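Local coordinates for protein regulator of nonsense transcripts 2 (Homo sapiens, PDB 4CEM) that takes part in nonsense-mediated mRNA decay and carries three MIF4G domains, the first of them the all-helical one described here, at residues Q126-H131 with R151-L156; L170-L175 with Q237-E242; T187-V192 with K241-S246; K210-A215 with L303-M308. One frame throughout, in Å; residues are numbered along the deposited sequence.

Interaction 1 (Q126-H131 with R151-L156); sequences QVWKKH and RFIAEL
F152, I153 and L156 all converge on the indole of W128, the single side chain that bridges the two antiparallel helices (155° between segment axes) in this all-helical MIF4G domain. The axes stay 12.6 Å apart at closest approach, a wide gap that the indole spans. V94 of helix 86-95 and F162 also touch the W128 side chain. F152 comes first: an edge of the tryptophan's six-membered ring is directed at the phenyl face in an offset edge-to-face pair, the planes at 83° and the centroids 5.8 Å apart. Beyond it the phenyl group continues among A106, V107 and C110 of helix 103-116. I153 supplies its CG2 methyl, which sits over one face of the indole, 3.7 Å from the centroid of the five-membered ring, in a CH-pi contact. Its chi1 of 66° puts CG2 anti to the carbonyl carbon, on the side where W128 lies. One turn after F152, L156 brings its CD1 methyl to 3.8 Å from NE1 of W128.

Interaction 2 (L170-L175 with Q237-E242); sequences LIYEQL and QNLLKE
Two first torsions bring Y172 and L239 together: the tyrosine ring swings out with CG opposite its backbone N (chi1 -165°), while L239 turns CG away from its own carbonyl carbon (chi1 -69°) and extends toward helix 164-181. The phenol, whose CB does not itself aim at the other helix, thus reaches across with its far end. L239 meets it from above, its CD1 methyl over one face and 3.3 Å from CE1 of Y172, the two side chains crossing at about a right angle. The other methyl, CD2, lies on the same side of the ring, 3.9 Å from the OH of Y172. The same CD1 methyl of L239 also meets L175, whose CB is 3.9 Å away. In the domain's helical stack the two segments run nearly parallel, 15° between their axes and 11.1 Å at closest approach, and helices 189-204 and 209-218 lie between them in the chain. An alanine in place of Y172 would remove the aromatic face and is likely to leave the L239 methyls without the ring they lie against. L240 makes a looser contact, its CD2 4.4 Å from CD1 of L175, while its side chain also rests on V192 and C196 of helix 189-204. I179, one turn beyond L175, extends the same apolar seam along L239.

Interaction 3 (T187-V192 with K241-S246); sequences THVSVV and KEYFTS
Y243 reaches from helix 230-259 to the start of helix 189-204, where V192 and V189 receive it at two different points. V192 places its CG2 methyl over one face of the phenol ring, 4.0 Å from the centroid and 15° off the ring normal, a CH-pi contact displaced toward the hydroxyl-bearing carbon. At the far end, the OH of Y243 abuts V189, with CA 3.2 Å and CG2 3.3 Å away. The phenol gets there because CG lies opposite the backbone N (chi1 -176°), which directs the ring toward helix 189-204. Farther out, I178 of helix 164-181 and L300 of helix 283-303 also pack on Y243, and H186 meets its ring edge-to-face. H188 occupies the N-cap position of helix 189-204, and its backbone N bonds to OD2 of D182, the same carboxylate oxygen that makes a weak hydrogen bond with the OH of Y243. A leucine in place of Y243 would lack both ring and hydroxyl, and would probably leave the V192 methyl without its aromatic face and D182 without this weak partner. The contact is therefore mainly apolar, with one polar group at its end: the ring packs between the helices, and its hydroxyl is held weakly by the D182 carboxylate beside the helix start.

Interaction 4 (K210-A215 with L303-M308); sequences KVKSAA and LLDENM
K212 and D305 meet in a salt bridge that links helix 209-218 to the loop leaving helix 283-303. The ammonium donates to one carboxylate oxygen, with NZ of K212 2.9 Å from OD2 of D305, approaching from above the carboxylate plane and 44° out of it. The lysine chain is extended beyond CG, so the charge is carried to the end of a long arm that crosses the aspartate at about a right angle; its CE follows at 3.6 Å from OD2 of D305. The second oxygen, OD1, forms a salt bridge with NE of R209, just before the 210-215 segment, so each carboxylate oxygen has a basic partner on the same helix. R209 is shared further, its NH1 binding OD1 of N307, while its backbone O accepts from OG of S213. D305 is the first residue to leave the helical conformation, at positive phi (59°) in a Schellman motif, and its CB points toward helix 209-218. Nearby, the backbone N of K210 makes a weak hydrogen bond to OD2 of D302. With two cationic groups about it, the D305 carboxylate would be expected to stay ionised, making this surface contact a largely electrostatic tie between helix start and helix end.

In the fold
From the N terminus, interaction 1 closes a short loop between helices 120-137 and 143-158, finishing before any other contact opens. Helix 164-181 follows directly, and I171 and L170 pack back on I153, passing from interaction 1 to interaction 2. Interaction 3 opens later than interaction 2, and the two end on the same stretch of helix 230-259, sharing K241 and E242; L240 and V192 touch between them. Interaction 4 opens inside both loops, at helix 209-218, but closes beyond them after helix 283-303, crossing each. There L304 and E306 lie against L240, K241 and F244, joining the loop after helix 283-303 to helix 230-259.

Interaction 1 (Q126-H131 with R151-L156)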
loop_
_atom_site.group_PDB
_atom_site.type_symbol
_atom_site.label_atom_id
_atom_site.label_comp_id
_atom_site.label_asym_id
_atom_site.label_seq_id
_atom_site.Cartn_x
_atom_site.Cartn_y
_atom_site.Cartn_z
ATOM N N GLN A 126 -10.166 -14.611 -5.020
ATOM C CA GLN A 126 -11.461 -14.453 -5.676
ATOM C C GLN A 126 -12.295 -13.367 -4.991
ATOM O O GLN A 126 -12.867 -12.508 -5.659
ATOM C CB GLN A 126 -12.195 -15.798 -5.730
ATOM C CG GLN A 126 -13.492 -15.785 -6.523
ATOM C CD GLN A 126 -14.733 -15.839 -5.640
ATOM O OE1 GLN A 126 -15.731 -15.017 -5.970
ATOM N NE2 GLN A 126 -14.800 -16.618 -4.679
ATOM N N VAL A 127 -12.298 -13.364 -3.662
ATOM C CA VAL A 127 -13.061 -12.376 -2.897
ATOM C C VAL A 127 -12.493 -10.958 -2.992
ATOM O O VAL A 127 -13.252 -9.990 -2.914
ATOM C CB VAL A 127 -13.189 -12.779 -1.414
ATOM C CG1 VAL A 127 -14.017 -11.755 -0.650
ATOM C CG2 VAL A 127 -13.822 -14.155 -1.297
ATOM N N TRP A 128 -11.176 -10.826 -3.143
ATOM C CA TRP A 128 -10.577 -9.521 -3.454
ATOM C C TRP A 128 -11.018 -9.013 -4.803
ATOM O O TRP A 128 -11.274 -7.818 -4.967
ATOM C CB TRP A 128 -9.045 -9.573 -3.430
ATOM C CG TRP A 128 -8.422 -9.357 -2.073
ATOM C CD1 TRP A 128 -7.622 -10.236 -1.361
ATOM C CD2 TRP A 128 -8.519 -8.169 -1.231
ATOM N NE1 TRP A 128 -7.238 -9.694 -0.165
ATOM C CE2 TRP A 128 -7.739 -8.458 -0.025
ATOM C CE3 TRP A 128 -9.152 -6.945 -1.344
ATOM C CZ2 TRP A 128 -7.614 -7.544 1.007
ATOM C CZ3 TRP A 128 -9.018 -6.030 -0.300
ATOM C CH2 TRP A 128 -8.266 -6.322 0.850
ATOM N N LYS A 129 -11.088 -9.899 -5.793
ATOM C CA LYS A 129 -11.535 -9.491 -7.126
ATOM C C LYS A 129 -12.975 -8.971 -7.092
ATOM O O LYS A 129 -13.252 -7.887 -7.605
ATOM C CB LYS A 129 -11.408 -10.635 -8.125
ATOM C CG LYS A 129 -10.026 -10.800 -8.719
ATOM C CD LYS A 129 -10.014 -11.989 -9.667
ATOM C CE LYS A 129 -8.627 -12.308 -10.196
ATOM N NZ LYS A 129 -8.557 -13.725 -10.649
ATOM N N LYS A 130 -13.880 -9.735 -6.482
ATOM C CA LYS A 130 -15.267 -9.291 -6.305
ATOM C C LYS A 130 -15.297 -7.937 -5.601
ATOM O O LYS A 130 -16.032 -7.033 -6.000
ATOM C CB LYS A 130 -16.086 -10.297 -5.480
ATOM C CG LYS A 130 -16.243 -11.684 -6.097
ATOM C CD LYS A 130 -17.149 -11.681 -7.318
ATOM C CE LYS A 130 -17.200 -13.059 -7.965
ATOM N NZ LYS A 130 -17.857 -13.031 -9.305
ATOM N N HIS A 131 -14.489 -7.799 -4.557
ATOM C CA HIS A 131 -14.458 -6.568 -3.776
ATOM C C HIS A 131 -14.075 -5.373 -4.615
ATOM O O HIS A 131 -14.621 -4.290 -4.426
ATOM C CB HIS A 131 -13.515 -6.730 -2.585
ATOM C CG HIS A 131 -13.440 -5.520 -1.685
ATOM N ND1 HIS A 131 -14.165 -5.413 -0.558
ATOM C CD2 HIS A 131 -12.664 -4.359 -1.769
ATOM C CE1 HIS A 131 -13.876 -4.241 0.051
ATOM N NE2 HIS A 131 -12.958 -3.597 -0.695
ATOM N N ARG A 151 -1.748 -1.959 -0.319
ATOM C CA ARG A 151 -0.585 -2.440 0.404
ATOM C C ARG A 151 -0.770 -3.897 0.800
ATOM O O ARG A 151 0.164 -4.701 0.701
ATOM C CB ARG A 151 -0.331 -1.607 1.652
ATOM C CG ARG A 151 0.754 -2.194 2.543
ATOM C CD ARG A 151 0.857 -1.446 3.848
ATOM N NE ARG A 151 1.827 -2.069 4.738
ATOM C CZ ARG A 151 2.098 -1.636 5.966
ATOM N NH1 ARG A 151 1.470 -0.577 6.457
ATOM N NH2 ARG A 151 3.002 -2.266 6.707
ATOM N N PHE A 152 -1.977 -4.220 1.260
ATOM C CA PHE A 152 -2.294 -5.560 1.738
ATOM C C PHE A 152 -2.118 -6.576 0.601
ATOM O O PHE A 152 -1.342 -7.517 0.741
ATOM C CB PHE A 152 -3.714 -5.584 2.305
ATOM C CG PHE A 152 -4.052 -6.804 3.153
ATOM C CD1 PHE A 152 -3.169 -7.869 3.328
ATOM C CD2 PHE A 152 -5.293 -6.874 3.782
ATOM C CE1 PHE A 152 -3.522 -8.962 4.096
ATOM C CE2 PHE A 152 -5.646 -7.969 4.548
ATOM C CZ PHE A 152 -4.759 -9.012 4.707
ATOM N N ILE A 153 -2.791 -6.378 -0.535
ATOM C CA ILE A 153 -2.646 -7.331 -1.652
ATOM C C ILE A 153 -1.205 -7.392 -2.173
ATOM O O ILE A 153 -0.751 -8.458 -2.638
ATOM C CB ILE A 153 -3.641 -7.091 -2.818
ATOM C CG1 ILE A 153 -3.374 -5.765 -3.521
ATOM C CG2 ILE A 153 -5.086 -7.163 -2.327
ATOM C CD1 ILE A 153 -4.264 -5.549 -4.723
ATOM N N ALA A 154 -0.493 -6.263 -2.072
ATOM C CA ALA A 154 0.956 -6.218 -2.341
ATOM C C ALA A 154 1.731 -7.195 -1.451
ATOM O O ALA A 154 2.429 -8.060 -1.965
ATOM C CB ALA A 154 1.494 -4.810 -2.165
ATOM N N GLU A 155 1.593 -7.086 -0.128
ATOM C CA GLU A 155 2.287 -8.021 0.768
ATOM C C GLU A 155 1.902 -9.457 0.475
ATOM O O GLU A 155 2.771 -10.327 0.372
ATOM C CB GLU A 155 2.004 -7.742 2.250
ATOM C CG GLU A 155 2.848 -6.643 2.869
ATOM C CD GLU A 155 4.345 -6.879 2.772
ATOM O OE1 GLU A 155 4.807 -8.036 2.776
ATOM O OE2 GLU A 155 5.067 -5.883 2.703
ATOM N N LEU A 156 0.598 -9.703 0.343
ATOM C CA LEU A 156 0.106 -11.058 0.105
ATOM C C LEU A 156 0.754 -11.686 -1.129
ATOM O O LEU A 156 0.925 -12.906 -1.196
ATOM C CB LEU A 156 -1.419 -11.073 -0.041
ATOM C CG LEU A 156 -2.223 -10.876 1.244
ATOM C CD1 LEU A 156 -3.677 -10.619 0.902
ATOM C CD2 LEU A 156 -2.075 -12.090 2.141
#

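Interaction 2 (L170-L175 with Q237-E242)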
loop_
_atom_site.group_PDB
_atom_site.type_symbol
_atom_site.label_atom_id
_atom_site.label_comp_id
_atom_site.label_asym_id
_atom_site.label_seq_id
_atom_site.Cartn_x
_atom_site.Cartn_y
_atom_site.Cartn_z
ATOM N N LEU A 170 -3.304 -8.712 -10.283
ATOM C CA LEU A 170 -4.311 -8.015 -9.494
ATOM C C LEU A 170 -3.875 -6.603 -9.090
ATOM O O LEU A 170 -4.672 -5.675 -9.153
ATOM C CB LEU A 170 -4.656 -8.823 -8.254
ATOM C CG LEU A 170 -5.876 -8.320 -7.488
ATOM C CD1 LEU A 170 -7.147 -8.755 -8.197
ATOM C CD2 LEU A 170 -5.844 -8.827 -6.052
ATOM N N ILE A 171 -2.616 -6.441 -8.680
ATOM C CA ILE A 171 -2.089 -5.120 -8.306
ATOM C C ILE A 171 -2.009 -4.201 -9.526
ATOM O O ILE A 171 -2.408 -3.040 -9.464
ATOM C CB ILE A 171 -0.682 -5.206 -7.664
ATOM C CG1 ILE A 171 -0.704 -5.997 -6.359
ATOM C CG2 ILE A 171 -0.130 -3.818 -7.357
ATOM C CD1 ILE A 171 0.661 -6.528 -5.980
ATOM N N TYR A 172 -1.489 -4.721 -10.632
ATOM C CA TYR A 172 -1.394 -3.948 -11.875
ATOM C C TYR A 172 -2.757 -3.382 -12.245
ATOM O O TYR A 172 -2.883 -2.196 -12.541
ATOM C CB TYR A 172 -0.860 -4.814 -13.025
ATOM C CG TYR A 172 -0.394 -4.019 -14.230
ATOM C CD1 TYR A 172 0.847 -3.388 -14.227
ATOM C CD2 TYR A 172 -1.190 -3.897 -15.371
ATOM C CE1 TYR A 172 1.286 -2.654 -15.320
ATOM C CE2 TYR A 172 -0.758 -3.166 -16.469
ATOM C CZ TYR A 172 0.483 -2.544 -16.439
ATOM O OH TYR A 172 0.938 -1.813 -17.517
ATOM N N GLU A 173 -3.772 -4.241 -12.209
ATOM C CA GLU A 173 -5.152 -3.835 -12.467
ATOM C C GLU A 173 -5.577 -2.624 -11.650
ATOM O O GLU A 173 -6.091 -1.653 -12.203
ATOM C CB GLU A 173 -6.126 -4.983 -12.176
ATOM C CG GLU A 173 -6.716 -5.653 -13.408
ATOM C CD GLU A 173 -8.108 -6.203 -13.141
ATOM O OE1 GLU A 173 -8.316 -6.829 -12.075
ATOM O OE2 GLU A 173 -8.999 -5.988 -13.990
ATOM N N GLN A 174 -5.375 -2.680 -10.337
ATOM C CA GLN A 174 -5.869 -1.617 -9.470
ATOM C C GLN A 174 -5.052 -0.348 -9.639
ATOM O O GLN A 174 -5.583 0.747 -9.482
ATOM C CB GLN A 174 -5.885 -2.043 -8.001
ATOM C CG GLN A 174 -6.573 -3.372 -7.720
ATOM C CD GLN A 174 -7.851 -3.574 -8.520
ATOM O OE1 GLN A 174 -8.005 -4.574 -9.236
ATOM N NE2 GLN A 174 -8.769 -2.620 -8.413
ATOM N N LEU A 175 -3.769 -0.494 -9.964
ATOM C CA LEU A 175 -2.909 0.667 -10.222
ATOM C C LEU A 175 -3.333 1.406 -11.485
ATOM O O LEU A 175 -3.401 2.638 -11.496
ATOM C CB LEU A 175 -1.425 0.271 -10.341
ATOM C CG LEU A 175 -0.452 0.642 -9.213
ATOM C CD1 LEU A 175 0.952 0.776 -9.788
ATOM C CD2 LEU A 175 -0.836 1.929 -8.497
ATOM N N GLN A 237 7.000 -0.084 -12.580
ATOM C CA GLN A 237 7.803 1.135 -12.594
ATOM C C GLN A 237 7.299 2.105 -13.657
ATOM O O GLN A 237 7.153 3.298 -13.391
ATOM C CB GLN A 237 9.297 0.850 -12.786
ATOM C CG GLN A 237 10.164 2.090 -12.540
ATOM C CD GLN A 237 11.455 1.801 -11.790
ATOM O OE1 GLN A 237 11.986 2.818 -11.110
ATOM N NE2 GLN A 237 11.972 0.682 -11.822
ATOM N N ASN A 238 6.998 1.589 -14.845
ATOM C CA ASN A 238 6.414 2.421 -15.908
ATOM C C ASN A 238 5.155 3.174 -15.459
ATOM O O ASN A 238 5.052 4.389 -15.658
ATOM C CB ASN A 238 6.099 1.592 -17.155
ATOM C CG ASN A 238 7.329 0.923 -17.744
ATOM O OD1 ASN A 238 8.470 1.315 -17.466
ATOM N ND2 ASN A 238 7.101 -0.100 -18.561
ATOM N N LEU A 239 4.213 2.461 -14.844
ATOM C CA LEU A 239 2.979 3.090 -14.345
ATOM C C LEU A 239 3.294 4.221 -13.371
ATOM O O LEU A 239 2.742 5.318 -13.479
ATOM C CB LEU A 239 2.065 2.066 -13.665
ATOM C CG LEU A 239 1.398 1.017 -14.560
ATOM C CD1 LEU A 239 0.461 0.154 -13.726
ATOM C CD2 LEU A 239 0.648 1.651 -15.729
ATOM N N LEU A 240 4.196 3.956 -12.435
ATOM C CA LEU A 240 4.539 4.945 -11.418
ATOM C C LEU A 240 5.152 6.217 -12.014
ATOM O O LEU A 240 4.816 7.317 -11.586
ATOM C CB LEU A 240 5.468 4.329 -10.369
ATOM C CG LEU A 240 4.803 3.233 -9.529
ATOM C CD1 LEU A 240 5.854 2.391 -8.823
ATOM C CD2 LEU A 240 3.826 3.836 -8.529
ATOM N N LYS A 241 6.035 6.065 -13.000
ATOM C CA LYS A 241 6.657 7.222 -13.667
ATOM C C LYS A 241 5.635 8.011 -14.459
ATOM O O LYS A 241 5.617 9.240 -14.433
ATOM C CB LYS A 241 7.805 6.786 -14.589
ATOM C CG LYS A 241 9.185 6.982 -13.969
ATOM C CD LYS A 241 10.120 5.803 -14.208
ATOM C CE LYS A 241 11.421 5.963 -13.431
ATOM N NZ LYS A 241 12.236 4.719 -13.465
ATOM N N GLU A 242 4.786 7.277 -15.162
ATOM C CA GLU A 242 3.693 7.849 -15.924
ATOM C C GLU A 242 2.733 8.609 -15.009
ATOM O O GLU A 242 2.278 9.699 -15.352
ATOM C CB GLU A 242 2.970 6.725 -16.647
ATOM C CG GLU A 242 2.012 7.157 -17.724
ATOM C CD GLU A 242 1.208 5.979 -18.220
ATOM O OE1 GLU A 242 1.801 4.888 -18.375
ATOM O OE2 GLU A 242 -0.011 6.137 -18.435
#

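Interaction 3 (T187-V192 with K241-S246)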
loop_
_atom_site.group_PDB
_atom_site.type_symbol
_atom_site.label_atom_id
_atom_site.label_comp_id
_atom_site.label_asym_id
_atom_site.label_seq_id
_atom_site.Cartn_x
_atom_site.Cartn_y
_atom_site.Cartn_z
ATOM N N THR A 187 -6.255 12.669 -6.690
ATOM C CA THR A 187 -6.915 12.364 -5.422
ATOM C C THR A 187 -6.355 11.116 -4.734
ATOM O O THR A 187 -6.491 10.956 -3.524
ATOM C CB THR A 187 -8.432 12.186 -5.639
ATOM O OG1 THR A 187 -8.663 11.538 -6.897
ATOM C CG2 THR A 187 -9.127 13.535 -5.649
ATOM N N HIS A 188 -5.717 10.240 -5.502
ATOM C CA HIS A 188 -5.152 9.006 -4.960
ATOM C C HIS A 188 -3.666 9.108 -4.667
ATOM O O HIS A 188 -3.008 8.089 -4.482
ATOM C CB HIS A 188 -5.405 7.840 -5.928
ATOM C CG HIS A 188 -6.874 7.591 -6.237
ATOM N ND1 HIS A 188 -7.480 8.085 -7.333
ATOM C CD2 HIS A 188 -7.841 6.847 -5.557
ATOM C CE1 HIS A 188 -8.767 7.691 -7.348
ATOM N NE2 HIS A 188 -8.986 6.935 -6.261
ATOM N N VAL A 189 -3.119 10.321 -4.592
ATOM C CA VAL A 189 -1.662 10.489 -4.479
ATOM C C VAL A 189 -1.103 9.752 -3.275
ATOM O O VAL A 189 -0.136 8.992 -3.400
ATOM C CB VAL A 189 -1.238 11.963 -4.370
ATOM C CG1 VAL A 189 0.277 12.070 -4.360
ATOM C CG2 VAL A 189 -1.801 12.758 -5.528
ATOM N N SER A 190 -1.722 9.976 -2.119
ATOM C CA SER A 190 -1.301 9.336 -0.875
ATOM C C SER A 190 -1.402 7.807 -0.947
ATOM O O SER A 190 -0.661 7.100 -0.269
ATOM C CB SER A 190 -2.140 9.847 0.296
ATOM O OG SER A 190 -3.444 9.300 0.240
ATOM N N VAL A 191 -2.329 7.302 -1.756
ATOM C CA VAL A 191 -2.437 5.861 -1.995
ATOM C C VAL A 191 -1.223 5.336 -2.773
ATOM O O VAL A 191 -0.711 4.256 -2.467
ATOM C CB VAL A 191 -3.757 5.502 -2.721
ATOM C CG1 VAL A 191 -3.721 4.085 -3.259
ATOM C CG2 VAL A 191 -4.931 5.677 -1.770
ATOM N N VAL A 192 -0.760 6.101 -3.762
ATOM C CA VAL A 192 0.398 5.701 -4.569
ATOM C C VAL A 192 1.695 5.830 -3.774
ATOM O O VAL A 192 2.605 5.014 -3.917
ATOM C CB VAL A 192 0.510 6.534 -5.854
ATOM C CG1 VAL A 192 1.751 6.144 -6.636
ATOM C CG2 VAL A 192 -0.731 6.347 -6.708
ATOM N N LYS A 241 6.035 6.065 -13.000
ATOM C CA LYS A 241 6.657 7.222 -13.667
ATOM C C LYS A 241 5.635 8.011 -14.459
ATOM O O LYS A 241 5.617 9.240 -14.433
ATOM C CB LYS A 241 7.805 6.786 -14.589
ATOM C CG LYS A 241 9.185 6.982 -13.969
ATOM C CD LYS A 241 10.120 5.803 -14.208
ATOM C CE LYS A 241 11.421 5.963 -13.431
ATOM N NZ LYS A 241 12.236 4.719 -13.465
ATOM N N GLU A 242 4.786 7.277 -15.162
ATOM C CA GLU A 242 3.693 7.849 -15.924
ATOM C C GLU A 242 2.733 8.609 -15.009
ATOM O O GLU A 242 2.278 9.699 -15.352
ATOM C CB GLU A 242 2.970 6.725 -16.647
ATOM C CG GLU A 242 2.012 7.157 -17.724
ATOM C CD GLU A 242 1.208 5.979 -18.220
ATOM O OE1 GLU A 242 1.801 4.888 -18.375
ATOM O OE2 GLU A 242 -0.011 6.137 -18.435
ATOM N N TYR A 243 2.431 8.037 -13.846
ATOM C CA TYR A 243 1.651 8.748 -12.833
ATOM C C TYR A 243 2.410 9.981 -12.383
ATOM O O TYR A 243 1.852 11.071 -12.302
ATOM C CB TYR A 243 1.388 7.866 -11.616
ATOM C CG TYR A 243 0.505 8.518 -10.575
ATOM C CD1 TYR A 243 -0.880 8.371 -10.618
ATOM C CD2 TYR A 243 1.049 9.271 -9.543
ATOM C CE1 TYR A 243 -1.696 8.960 -9.667
ATOM C CE2 TYR A 243 0.243 9.863 -8.581
ATOM C CZ TYR A 243 -1.130 9.707 -8.645
ATOM O OH TYR A 243 -1.940 10.296 -7.697
ATOM N N PHE A 244 3.688 9.790 -12.078
ATOM C CA PHE A 244 4.528 10.875 -11.616
ATOM C C PHE A 244 4.585 12.004 -12.637
ATOM O O PHE A 244 4.547 13.183 -12.272
ATOM C CB PHE A 244 5.942 10.381 -11.324
ATOM C CG PHE A 244 6.881 11.481 -10.958
ATOM C CD1 PHE A 244 6.787 12.093 -9.720
ATOM C CD2 PHE A 244 7.828 11.938 -11.864
ATOM C CE1 PHE A 244 7.641 13.130 -9.375
ATOM C CE2 PHE A 244 8.683 12.975 -11.527
ATOM C CZ PHE A 244 8.589 13.574 -10.278
ATOM N N THR A 245 4.705 11.634 -13.909
ATOM C CA THR A 245 4.624 12.593 -15.010
ATOM C C THR A 245 3.316 13.401 -14.950
ATOM O O THR A 245 3.323 14.638 -14.910
ATOM C CB THR A 245 4.705 11.862 -16.356
ATOM O OG1 THR A 245 6.010 11.290 -16.498
ATOM C CG2 THR A 245 4.420 12.813 -17.513
ATOM N N SER A 246 2.202 12.680 -14.935
ATOM C CA SER A 246 0.891 13.284 -14.787
ATOM C C SER A 246 0.846 14.232 -13.583
ATOM O O SER A 246 0.334 15.341 -13.684
ATOM C CB SER A 246 -0.174 12.186 -14.660
ATOM O OG SER A 246 -1.265 12.626 -13.885
#

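Interaction 4 (K210-A215 with L303-M308)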
loop_
_atom_site.group_PDB
_atom_site.type_symbol
_atom_site.label_atom_id
_atom_site.label_comp_id
_atom_site.label_asym_id
_atom_site.label_seq_id
_atom_site.Cartn_x
_atom_site.Cartn_y
_atom_site.Cartn_z
ATOM N N LYS A 210 16.681 8.799 -1.072
ATOM C CA LYS A 210 17.132 8.724 0.328
ATOM C C LYS A 210 18.010 7.491 0.571
ATOM O O LYS A 210 19.067 7.584 1.200
ATOM C CB LYS A 210 15.954 8.660 1.309
ATOM C CG LYS A 210 15.046 9.877 1.331
ATOM C CD LYS A 210 14.280 9.971 2.649
ATOM C CE LYS A 210 13.370 11.193 2.684
ATOM N NZ LYS A 210 13.040 11.617 4.076
ATOM N N VAL A 211 17.556 6.337 0.092
ATOM C CA VAL A 211 18.289 5.091 0.292
ATOM C C VAL A 211 19.630 5.160 -0.424
ATOM O O VAL A 211 20.665 4.802 0.150
ATOM C CB VAL A 211 17.507 3.860 -0.224
ATOM C CG1 VAL A 211 18.365 2.599 -0.134
ATOM C CG2 VAL A 211 16.192 3.687 0.534
ATOM N N LYS A 212 19.614 5.632 -1.672
ATOM C CA LYS A 212 20.847 5.764 -2.436
ATOM C C LYS A 212 21.803 6.682 -1.703
ATOM O O LYS A 212 22.965 6.337 -1.478
ATOM C CB LYS A 212 20.571 6.300 -3.834
ATOM C CG LYS A 212 19.938 5.280 -4.765
ATOM C CD LYS A 212 20.015 5.772 -6.195
ATOM C CE LYS A 212 19.302 4.849 -7.169
ATOM N NZ LYS A 212 19.528 5.314 -8.568
ATOM N N SER A 213 21.289 7.841 -1.314
ATOM C CA SER A 213 22.074 8.823 -0.593
ATOM C C SER A 213 22.618 8.284 0.731
ATOM O O SER A 213 23.779 8.505 1.067
ATOM C CB SER A 213 21.234 10.071 -0.349
ATOM O OG SER A 213 20.938 10.698 -1.581
ATOM N N ALA A 214 21.789 7.571 1.480
ATOM C CA ALA A 214 22.228 7.041 2.763
ATOM C C ALA A 214 23.327 6.014 2.539
ATOM O O ALA A 214 24.291 5.954 3.298
ATOM C CB ALA A 214 21.059 6.427 3.523
ATOM N N ALA A 215 23.185 5.217 1.483
ATOM C CA ALA A 215 24.116 4.117 1.224
ATOM C C ALA A 215 25.508 4.652 0.923
ATOM O O ALA A 215 26.485 4.191 1.498
ATOM C CB ALA A 215 23.620 3.251 0.074
ATOM N N LEU A 303 11.079 8.720 -3.938
ATOM C CA LEU A 303 10.810 7.288 -4.031
ATOM C C LEU A 303 11.130 6.773 -5.443
ATOM O O LEU A 303 11.729 5.714 -5.604
ATOM C CB LEU A 303 9.354 6.997 -3.636
ATOM C CG LEU A 303 8.992 7.105 -2.139
ATOM C CD1 LEU A 303 7.567 7.591 -1.924
ATOM C CD2 LEU A 303 9.205 5.787 -1.398
ATOM N N LEU A 304 10.763 7.541 -6.462
ATOM C CA LEU A 304 11.067 7.160 -7.834
ATOM C C LEU A 304 12.444 7.651 -8.322
ATOM O O LEU A 304 12.819 7.379 -9.460
ATOM C CB LEU A 304 9.963 7.655 -8.766
ATOM C CG LEU A 304 8.555 7.185 -8.402
ATOM C CD1 LEU A 304 7.515 7.729 -9.374
ATOM C CD2 LEU A 304 8.501 5.669 -8.354
ATOM N N ASP A 305 13.192 8.350 -7.461
ATOM C CA ASP A 305 14.520 8.901 -7.789
ATOM C C ASP A 305 14.506 9.873 -8.982
ATOM O O ASP A 305 15.484 9.976 -9.722
ATOM C CB ASP A 305 15.540 7.775 -8.025
ATOM C CG ASP A 305 16.991 8.288 -8.135
ATOM O OD1 ASP A 305 17.334 9.315 -7.497
ATOM O OD2 ASP A 305 17.783 7.651 -8.873
ATOM N N GLU A 306 13.400 10.599 -9.141
ATOM C CA GLU A 306 13.250 11.586 -10.206
ATOM C C GLU A 306 13.543 12.982 -9.673
ATOM O O GLU A 306 13.363 13.252 -8.481
ATOM C CB GLU A 306 11.830 11.529 -10.774
ATOM C CG GLU A 306 11.529 10.267 -11.566
ATOM C CD GLU A 306 12.271 10.205 -12.890
ATOM O OE1 GLU A 306 12.933 11.195 -13.269
ATOM O OE2 GLU A 306 12.189 9.163 -13.568
ATOM N N ASN A 307 14.018 13.863 -10.549
ATOM C CA ASN A 307 14.192 15.273 -10.190
ATOM C C ASN A 307 12.843 15.984 -10.249
ATOM O O ASN A 307 11.938 15.560 -10.973
ATOM C CB ASN A 307 15.198 15.975 -11.116
ATOM C CG ASN A 307 16.641 15.779 -10.677
ATOM O OD1 ASN A 307 16.957 15.846 -9.488
ATOM N ND2 ASN A 307 17.531 15.556 -11.643
HETATM N N MSE A 308 12.712 17.057 -9.477
HETATM C CA MSE A 308 11.525 17.902 -9.543
HETATM C C MSE A 308 11.677 18.856 -10.692
HETATM O O MSE A 308 12.781 19.351 -10.936
HETATM C CB MSE A 308 11.391 18.738 -8.279
HETATM C CG MSE A 308 9.927 19.018 -7.936
HETATM SE SE MSE A 308 9.143 17.436 -7.063
HETATM C CE MSE A 308 10.606 17.329 -5.747
#